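Local coordinates for oxetanocin-like protein (Pyrococcus furiosus, PDB 1XX7), which probably hydrolyses 2'-deoxyribonucleoside 5'-phosphates to the nucleoside and phosphate, as a homodimeric metal-dependent phosphohydrolase of the HD-domain family, at residues D132-I137 against E175-L180; L51-L56 against V61-E66; L69-I74 against F114-K119. All blocks are in the same frame, centred on the assembly; numbering follows the deposited sequence.

Contact 1 of 3, residues D132-I137 against E175-L180; sequences DKLDMI and EEVRRL. With NI (nickel (II) ion), chain G.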
loop_
_atom_site.group_PDB
_atom_site.type_symbol
_atom_site.label_atom_id
_atom_site.label_comp_id
_atom_site.label_asym_id
_atom_site.label_seq_id
_atom_site.Cartn_x
_atom_site.Cartn_y
_atom_site.Cartn_z
ATOM N N ASP A 132 26.620 -1.315 2.820
ATOM C CA ASP A 132 25.529 -1.977 2.155
ATOM C C ASP A 132 24.914 -3.140 2.977
ATOM O O ASP A 132 23.679 -3.261 3.131
ATOM C CB ASP A 132 26.054 -2.470 0.824
ATOM C CG ASP A 132 24.976 -3.068 -0.019
ATOM O OD1 ASP A 132 24.110 -2.340 -0.490
ATOM O OD2 ASP A 132 24.973 -4.283 -0.196
ATOM N N LYS A 133 25.805 -3.974 3.506
ATOM C CA LYS A 133 25.435 -5.070 4.377
ATOM C C LYS A 133 24.877 -4.604 5.684
ATOM O O LYS A 133 23.945 -5.206 6.202
ATOM C CB LYS A 133 26.644 -5.988 4.574
ATOM C CG LYS A 133 26.942 -6.788 3.282
ATOM C CD LYS A 133 28.335 -7.368 3.260
ATOM C CE LYS A 133 28.571 -8.202 1.991
ATOM N NZ LYS A 133 27.350 -9.036 1.667
ATOM N N LEU A 134 25.432 -3.528 6.231
ATOM C CA LEU A 134 24.891 -2.940 7.469
ATOM C C LEU A 134 23.488 -2.359 7.304
ATOM O O LEU A 134 22.667 -2.521 8.175
ATOM C CB LEU A 134 25.827 -1.886 8.025
ATOM C CG LEU A 134 27.162 -2.450 8.543
ATOM C CD1 LEU A 134 27.949 -1.327 9.172
ATOM C CD2 LEU A 134 26.976 -3.588 9.519
ATOM N N ASP A 135 23.232 -1.665 6.198
ATOM C CA ASP A 135 21.902 -1.183 5.917
ATOM C C ASP A 135 20.884 -2.366 5.914
ATOM O O ASP A 135 19.841 -2.281 6.543
ATOM C CB ASP A 135 21.847 -0.484 4.572
ATOM C CG ASP A 135 20.435 -0.162 4.161
ATOM O OD1 ASP A 135 19.784 0.699 4.813
ATOM O OD2 ASP A 135 19.969 -0.799 3.208
ATOM N N MET A 136 21.235 -3.446 5.222
ATOM C CA MET A 136 20.412 -4.670 5.116
ATOM C C MET A 136 20.105 -5.351 6.438
ATOM O O MET A 136 18.988 -5.721 6.680
ATOM C CB MET A 136 21.054 -5.685 4.175
ATOM C CG MET A 136 20.077 -6.766 3.763
ATOM S SD MET A 136 20.726 -8.002 2.585
ATOM C CE MET A 136 21.695 -8.928 3.830
ATOM N N ILE A 137 21.112 -5.493 7.286
ATOM C CA ILE A 137 20.984 -6.214 8.510
ATOM C C ILE A 137 20.177 -5.401 9.474
ATOM O O ILE A 137 19.344 -5.946 10.218
ATOM C CB ILE A 137 22.376 -6.524 9.175
ATOM C CG1 ILE A 137 23.250 -7.380 8.265
ATOM C CG2 ILE A 137 22.184 -7.279 10.503
ATOM C CD1 ILE A 137 24.683 -7.411 8.746
ATOM N N GLU A 175 29.637 -4.614 16.550
ATOM C CA GLU A 175 29.168 -5.192 17.822
ATOM C C GLU A 175 27.790 -4.619 18.238
ATOM O O GLU A 175 26.968 -5.348 18.741
ATOM C CB GLU A 175 30.207 -4.992 18.948
ATOM N N GLU A 176 27.561 -3.317 18.033
ATOM C CA GLU A 176 26.241 -2.721 18.273
ATOM C C GLU A 176 25.189 -3.451 17.447
ATOM O O GLU A 176 24.107 -3.754 17.944
ATOM C CB GLU A 176 26.214 -1.229 17.921
ATOM C CG GLU A 176 26.957 -0.314 18.868
ATOM C CD GLU A 176 27.127 1.116 18.306
ATOM O OE1 GLU A 176 26.165 1.669 17.745
ATOM O OE2 GLU A 176 28.232 1.701 18.439
ATOM N N VAL A 177 25.529 -3.756 16.195
ATOM C CA VAL A 177 24.594 -4.387 15.259
ATOM C C VAL A 177 24.291 -5.834 15.689
ATOM O O VAL A 177 23.126 -6.268 15.670
ATOM C CB VAL A 177 25.098 -4.288 13.775
ATOM C CG1 VAL A 177 24.280 -5.148 12.851
ATOM C CG2 VAL A 177 25.063 -2.853 13.305
ATOM N N ARG A 178 25.334 -6.556 16.088
ATOM C CA ARG A 178 25.183 -7.885 16.672
ATOM C C ARG A 178 24.273 -7.835 17.912
ATOM O O ARG A 178 23.415 -8.691 18.085
ATOM C CB ARG A 178 26.567 -8.493 17.019
ATOM C CG ARG A 178 26.542 -10.033 17.175
ATOM C CD ARG A 178 27.933 -10.680 17.164
ATOM N NE ARG A 178 28.437 -10.952 15.801
ATOM C CZ ARG A 178 29.569 -10.460 15.266
ATOM N NH1 ARG A 178 30.371 -9.656 15.962
ATOM N NH2 ARG A 178 29.909 -10.786 14.017
ATOM N N ARG A 179 24.449 -6.804 18.744
ATOM C CA ARG A 179 23.657 -6.614 19.984
ATOM C C ARG A 179 22.125 -6.464 19.766
ATOM O O ARG A 179 21.340 -6.635 20.704
ATOM C CB ARG A 179 24.197 -5.419 20.799
ATOM C CG ARG A 179 25.072 -5.826 21.987
ATOM N N LEU A 180 21.710 -6.147 18.542
ATOM C CA LEU A 180 20.286 -6.124 18.196
ATOM C C LEU A 180 19.770 -7.575 18.162
ATOM O O LEU A 180 18.866 -7.915 17.409
ATOM C CB LEU A 180 20.068 -5.417 16.844
ATOM C CG LEU A 180 20.644 -4.002 16.696
ATOM C CD1 LEU A 180 20.642 -3.563 15.254
ATOM C CD2 LEU A 180 19.922 -2.990 17.558
HETATM NI NI NI G . 23.045 -2.202 -2.205
#
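Ile137 and Val177 bring helix 123-145 and the C-terminal helix 171-179 together, and their CA atoms, 7.9 Å apart, mark the nearest approach of the two backbones. The fold is the all-helical HD domain, and helix 123-145 carries the last aspartate of its H...HD...D metal motif. Apolar packing is what joins the segments. The two branches of Val177 divide the work: CG1 lies 3.8 Å from Ile137 CG2, whereas CG2 comes within a looser 4.3 Å of Leu134 CD2. Val177 chi1 of 169° sets CG1 anti to the backbone N and CG2 beside it, which splits the branches between residues three apart on the facing helix. Ile137 and Val177 cross at about a right angle, and CG2 and CG1 are the atoms that meet. With 125 Å² buried in all, this is a small patch, yet all three residues are buried in the assembly. Leu161 covers Leu134 and Leu158 covers Ile137, both from helix 157-161, while Ile10 of the second subunit packs on Val177. Elsewhere on helix 123-145, Asp135 hydrogen-bonds His41 through OD2 and forms salt bridges through OD1 to Arg44 and to Lys20 of the second subunit; since His41 is itself a ligand, Asp135 is a second-shell residue. Together with His41, His75 and Asp76, Asp132 binds the nickel ion, its OD1 lying 2.0 Å from the metal and its OD2 3.5 Å away.

Contact 2 of 3, residues L51-L56 against V61-E66; sequences LLAEEL and VEIDVE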
loop_
_atom_site.group_PDB
_atom_site.type_symbol
_atom_site.label_atom_id
_atom_site.label_comp_id
_atom_site.label_asym_id
_atom_site.label_seq_id
_atom_site.Cartn_x
_atom_site.Cartn_y
_atom_site.Cartn_z
ATOM N N LEU A 51 29.132 8.143 7.606
ATOM C CA LEU A 51 29.314 7.871 9.018
ATOM C C LEU A 51 30.555 6.984 9.296
ATOM O O LEU A 51 31.387 7.307 10.148
ATOM C CB LEU A 51 28.052 7.190 9.583
ATOM C CG LEU A 51 27.719 7.568 11.015
ATOM C CD1 LEU A 51 27.166 9.045 11.102
ATOM C CD2 LEU A 51 26.734 6.564 11.655
ATOM N N LEU A 52 30.675 5.872 8.580
ATOM C CA LEU A 52 31.812 4.977 8.783
ATOM C C LEU A 52 33.134 5.643 8.363
ATOM O O LEU A 52 34.106 5.558 9.093
ATOM C CB LEU A 52 31.613 3.631 8.082
ATOM C CG LEU A 52 30.391 2.751 8.464
ATOM C CD1 LEU A 52 30.267 1.600 7.499
ATOM C CD2 LEU A 52 30.444 2.231 9.829
ATOM N N ALA A 53 33.160 6.296 7.200
ATOM C CA ALA A 53 34.317 7.088 6.780
ATOM C C ALA A 53 34.790 7.999 7.923
ATOM O O ALA A 53 35.982 8.040 8.235
ATOM C CB ALA A 53 33.983 7.916 5.538
ATOM N N GLU A 54 33.858 8.682 8.586
ATOM C CA GLU A 54 34.232 9.569 9.703
ATOM C C GLU A 54 34.730 8.866 10.965
ATOM O O GLU A 54 35.728 9.292 11.540
ATOM C CB GLU A 54 33.132 10.590 9.989
ATOM C CG GLU A 54 33.018 11.610 8.827
ATOM C CD GLU A 54 34.438 12.199 8.375
ATOM O OE1 GLU A 54 34.974 13.024 9.187
ATOM O OE2 GLU A 54 34.990 11.817 7.237
ATOM N N GLU A 55 34.070 7.792 11.368
ATOM C CA GLU A 55 34.598 6.895 12.397
ATOM C C GLU A 55 36.047 6.366 12.084
ATOM O O GLU A 55 36.883 6.252 12.996
ATOM C CB GLU A 55 33.632 5.726 12.603
ATOM C CG GLU A 55 34.109 4.653 13.577
ATOM C CD GLU A 55 34.425 5.207 14.984
ATOM O OE1 GLU A 55 33.737 6.169 15.418
ATOM O OE2 GLU A 55 35.355 4.671 15.646
ATOM N N LEU A 56 36.313 6.042 10.810
ATOM C CA LEU A 56 37.635 5.551 10.368
ATOM C C LEU A 56 38.718 6.644 10.449
ATOM O O LEU A 56 39.867 6.367 10.789
ATOM C CB LEU A 56 37.553 4.975 8.936
ATOM C CG LEU A 56 36.939 3.560 8.823
ATOM C CD1 LEU A 56 36.679 3.152 7.425
ATOM C CD2 LEU A 56 37.820 2.504 9.494
ATOM N N VAL A 61 42.479 6.153 9.942
ATOM C CA VAL A 61 42.420 5.455 8.651
ATOM C C VAL A 61 41.876 6.435 7.630
ATOM O O VAL A 61 40.721 6.812 7.682
ATOM C CB VAL A 61 41.536 4.198 8.729
ATOM C CG1 VAL A 61 41.598 3.384 7.421
ATOM C CG2 VAL A 61 41.944 3.335 9.894
ATOM N N GLU A 62 42.733 6.878 6.729
ATOM C CA GLU A 62 42.338 7.809 5.697
ATOM C C GLU A 62 41.512 7.059 4.666
ATOM O O GLU A 62 41.807 5.922 4.320
ATOM C CB GLU A 62 43.559 8.477 5.032
ATOM N N ILE A 63 40.467 7.719 4.191
ATOM C CA ILE A 63 39.590 7.181 3.164
ATOM C C ILE A 63 39.495 8.308 2.170
ATOM O O ILE A 63 39.482 9.477 2.566
ATOM C CB ILE A 63 38.201 6.822 3.784
ATOM C CG1 ILE A 63 38.329 5.616 4.738
ATOM C CG2 ILE A 63 37.115 6.577 2.714
ATOM C CD1 ILE A 63 38.646 4.248 4.067
ATOM N N ASP A 64 39.468 7.969 0.888
ATOM C CA ASP A 64 39.020 8.892 -0.130
ATOM C C ASP A 64 37.471 8.982 -0.082
ATOM O O ASP A 64 36.763 8.194 -0.697
ATOM C CB ASP A 64 39.515 8.390 -1.481
ATOM C CG ASP A 64 39.179 9.310 -2.617
ATOM O OD1 ASP A 64 38.503 10.343 -2.435
ATOM O OD2 ASP A 64 39.605 8.996 -3.733
ATOM N N VAL A 65 36.973 9.948 0.675
ATOM C CA VAL A 65 35.573 10.068 0.971
ATOM C C VAL A 65 34.765 10.413 -0.256
ATOM O O VAL A 65 33.695 9.856 -0.452
ATOM C CB VAL A 65 35.326 11.069 2.094
ATOM C CG1 VAL A 65 33.796 11.236 2.360
ATOM C CG2 VAL A 65 36.056 10.606 3.363
ATOM N N GLU A 66 35.299 11.300 -1.090
ATOM C CA GLU A 66 34.693 11.629 -2.349
ATOM C C GLU A 66 34.417 10.388 -3.154
ATOM O O GLU A 66 33.252 10.166 -3.563
ATOM C CB GLU A 66 35.588 12.560 -3.161
ATOM C CG GLU A 66 34.999 12.949 -4.464
ATOM C CD GLU A 66 35.757 14.008 -5.191
ATOM O OE1 GLU A 66 36.521 14.765 -4.560
ATOM O OE2 GLU A 66 35.570 14.096 -6.405
#
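Leu56 meets Val61 where the chain turns back after helix 38-58: Val61 N donates to Leu56 O at 2.8 Å, with an N-H...O angle of 157°. The side chain of Leu56 spans two partners. Its CB lies 4.1 Å from Val61 CB, and its CD1 reaches both CG1 and CD1 of Ile63 at 4.0 Å. Leu56 chi2 of 170° extends the chain so that CD1 reaches Ile63. On the other side, Ile63 CG1 lies beside the backbone N, and chi2 of -69° folds CD1 back, so both atoms face the same leucine methyl. One helical turn earlier, Ala53 CB stands 4.0 Å from Val65 CG2. Glu54 starts away from the facing segment, but its chain bends and carries OE2 to the same valine methyl. Asp64 N-caps helix 65-74 through OD1 to Lys67 N, and Tyr169 packs on both Leu56 and Val61. The arrangement is a short connection between consecutive helices, 38-58 and 65-74, of the HD domain. Its chemistry implies that a single backbone hydrogen bond across the segments ties Val61 to Leu56, while aliphatic groups pack the connection and the first turn of helix 65-74 against helix 38-58.

Contact 3 of 3, residues L69-I74 against F114-K119; sequences LKIAII and FEEYSK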
loop_
_atom_site.group_PDB
_atom_site.type_symbol
_atom_site.label_atom_id
_atom_site.label_comp_id
_atom_site.label_asym_id
_atom_site.label_seq_id
_atom_site.Cartn_x
_atom_site.Cartn_y
_atom_site.Cartn_z
ATOM N N LEU A 69 31.669 8.036 -1.474
ATOM C CA LEU A 69 30.315 8.537 -1.659
ATOM C C LEU A 69 29.859 8.376 -3.090
ATOM O O LEU A 69 28.691 7.974 -3.321
ATOM C CB LEU A 69 30.168 9.996 -1.198
ATOM C CG LEU A 69 30.570 10.272 0.249
ATOM C CD1 LEU A 69 30.504 11.805 0.559
ATOM C CD2 LEU A 69 29.729 9.472 1.207
ATOM N N LYS A 70 30.728 8.607 -4.072
ATOM C CA LYS A 70 30.296 8.353 -5.459
ATOM C C LYS A 70 29.921 6.872 -5.647
ATOM O O LYS A 70 28.937 6.551 -6.298
ATOM C CB LYS A 70 31.358 8.708 -6.479
ATOM C CG LYS A 70 31.684 10.159 -6.669
ATOM C CD LYS A 70 32.780 10.293 -7.711
ATOM C CE LYS A 70 33.196 11.719 -7.931
ATOM N NZ LYS A 70 33.990 11.898 -9.218
ATOM N N ILE A 71 30.712 5.981 -5.061
ATOM C CA ILE A 71 30.478 4.537 -5.203
ATOM C C ILE A 71 29.148 4.133 -4.569
ATOM O O ILE A 71 28.408 3.370 -5.147
ATOM C CB ILE A 71 31.616 3.701 -4.565
ATOM C CG1 ILE A 71 32.934 3.869 -5.345
ATOM C CG2 ILE A 71 31.207 2.211 -4.447
ATOM C CD1 ILE A 71 34.176 3.359 -4.584
ATOM N N ALA A 72 28.890 4.644 -3.365
ATOM C CA ALA A 72 27.672 4.381 -2.644
ATOM C C ALA A 72 26.405 4.797 -3.438
ATOM O O ALA A 72 25.408 4.084 -3.432
ATOM C CB ALA A 72 27.709 5.091 -1.335
ATOM N N ILE A 73 26.499 5.938 -4.108
ATOM C CA ILE A 73 25.466 6.484 -4.956
ATOM C C ILE A 73 25.212 5.652 -6.188
ATOM O O ILE A 73 24.044 5.384 -6.519
ATOM C CB ILE A 73 25.755 7.953 -5.339
ATOM C CG1 ILE A 73 25.620 8.833 -4.116
ATOM C CG2 ILE A 73 24.748 8.458 -6.412
ATOM C CD1 ILE A 73 26.299 10.176 -4.279
ATOM N N ILE A 74 26.266 5.201 -6.852
ATOM C CA ILE A 74 26.073 4.462 -8.120
ATOM C C ILE A 74 25.941 2.941 -7.920
ATOM O O ILE A 74 25.606 2.232 -8.840
ATOM C CB ILE A 74 27.165 4.804 -9.159
ATOM C CG1 ILE A 74 28.560 4.404 -8.675
ATOM C CG2 ILE A 74 27.147 6.341 -9.473
ATOM C CD1 ILE A 74 28.957 3.001 -8.935
ATOM N N PHE A 114 31.967 1.051 -10.043
ATOM C CA PHE A 114 31.151 -0.154 -9.785
ATOM C C PHE A 114 32.028 -1.439 -9.724
ATOM O O PHE A 114 31.708 -2.366 -8.965
ATOM C CB PHE A 114 30.029 -0.307 -10.802
ATOM C CG PHE A 114 29.193 -1.548 -10.604
ATOM C CD1 PHE A 114 28.261 -1.623 -9.568
ATOM C CD2 PHE A 114 29.352 -2.655 -11.432
ATOM C CE1 PHE A 114 27.493 -2.773 -9.371
ATOM C CE2 PHE A 114 28.584 -3.817 -11.231
ATOM C CZ PHE A 114 27.647 -3.869 -10.201
ATOM N N GLU A 115 33.141 -1.472 -10.487
ATOM C CA GLU A 115 34.146 -2.554 -10.342
ATOM C C GLU A 115 34.716 -2.567 -8.928
ATOM O O GLU A 115 34.841 -3.642 -8.327
ATOM C CB GLU A 115 35.290 -2.462 -11.390
ATOM N N GLU A 116 35.059 -1.386 -8.390
ATOM C CA GLU A 116 35.614 -1.311 -7.042
ATOM C C GLU A 116 34.624 -1.835 -6.015
ATOM O O GLU A 116 34.999 -2.498 -5.029
ATOM C CB GLU A 116 35.986 0.126 -6.651
ATOM C CG GLU A 116 37.392 0.544 -7.060
ATOM C CD GLU A 116 37.874 1.807 -6.397
ATOM O OE1 GLU A 116 37.943 1.910 -5.155
ATOM O OE2 GLU A 116 38.271 2.683 -7.141
ATOM N N TYR A 117 33.357 -1.467 -6.202
ATOM C CA TYR A 117 32.304 -1.918 -5.297
ATOM C C TYR A 117 32.212 -3.457 -5.418
ATOM O O TYR A 117 32.277 -4.184 -4.388
ATOM C CB TYR A 117 30.934 -1.252 -5.584
ATOM C CG TYR A 117 29.850 -1.871 -4.741
ATOM C CD1 TYR A 117 29.805 -1.621 -3.393
ATOM C CD2 TYR A 117 28.940 -2.783 -5.274
ATOM C CE1 TYR A 117 28.886 -2.181 -2.602
ATOM C CE2 TYR A 117 27.974 -3.391 -4.441
ATOM C CZ TYR A 117 27.983 -3.070 -3.104
ATOM O OH TYR A 117 27.080 -3.590 -2.212
ATOM N N SER A 118 32.069 -3.942 -6.646
ATOM C CA SER A 118 31.795 -5.368 -6.820
ATOM C C SER A 118 32.996 -6.222 -6.380
ATOM O O SER A 118 32.834 -7.203 -5.715
ATOM C CB SER A 118 31.285 -5.710 -8.236
ATOM O OG SER A 118 32.029 -5.074 -9.229
ATOM N N LYS A 119 34.204 -5.786 -6.655
ATOM C CA LYS A 119 35.375 -6.531 -6.208
ATOM C C LYS A 119 35.601 -6.403 -4.720
ATOM O O LYS A 119 36.026 -7.375 -4.080
ATOM C CB LYS A 119 36.594 -6.059 -6.986
ATOM C CG LYS A 119 36.552 -6.443 -8.459
ATOM C CD LYS A 119 36.802 -7.938 -8.645
ATOM C CE LYS A 119 37.223 -8.267 -10.103
#
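Ile71 of helix 65-74 meets Tyr117 and Glu116 of helix 111-119; the nearest backbone pair is Ile71 and Phe114, whose CA atoms are 6.6 Å apart. Ile71 CB branches toward the facing helix. From it CG2, anti to the backbone N, reaches Tyr117 CB at 3.7 Å and approaches the tyrosine ring obliquely. CG1 takes the other direction and carries the chain on to CD1. At this tip, CD1 comes 4.1 Å from Glu116 OE1, crossing that extended side chain at about a right angle. It is a methyl against a carboxylate oxygen, hence van der Waals contact; OE1 hydrogen-bonds Thr122 OG1. The short helical segments pass with axes 9.6 Å apart at a crossing angle of -82°, a nearly perpendicular packing inside the helical HD domain. Ile74, one turn on, has CG1 between the backbone N and the carbonyl carbon (chi1 62°). This conformation directs CD1 to the start of the facing segment, 3.8 Å from Phe114 N and 3.9 Å from Phe114 CB. The phenyl group itself runs on to helix 95-106, where it packs on Glu99, Ala100 and Leu103. Phe114 O receives two donors from Ser118, N and OG, which arrive from opposite faces of the carbonyl plane. OG, whose bond to Phe114 O is 2.7 Å, also lies over one face of the Phe114 ring, offset toward its rim. Beyond the contact with Ile71, the Tyr117 ring meets His75, a nickel ligand, with planes at about 55°, and makes a cation-pi interaction with Lys129; the nearest atom of the tyrosine side chain is about 4 Å from the nickel ion.

In the fold
From the N terminus, contact 2 comes first, closing the short connection between helix 38-58 and helix 65-74. Helix 65-74 then continues into contact 3, which closes a loop of 39 residues, including helix 95-106, by bringing in helix 111-119. Helix 123-145 follows, and contact 1 ties it to the C-terminal helix 171-179 across 37 residues. The three closures run in series; none nests in or crosses another. Contacts 1 and 2 meet through Leu134 CD1 and Leu52 CD1, 4.1 Å apart. Contacts 1 and 3 lie on opposite sides of the chain's centre, their centres about 20 Å apart, yet Asp132 and Tyr117 approach beside the nickel ion. All three touch the second subunit.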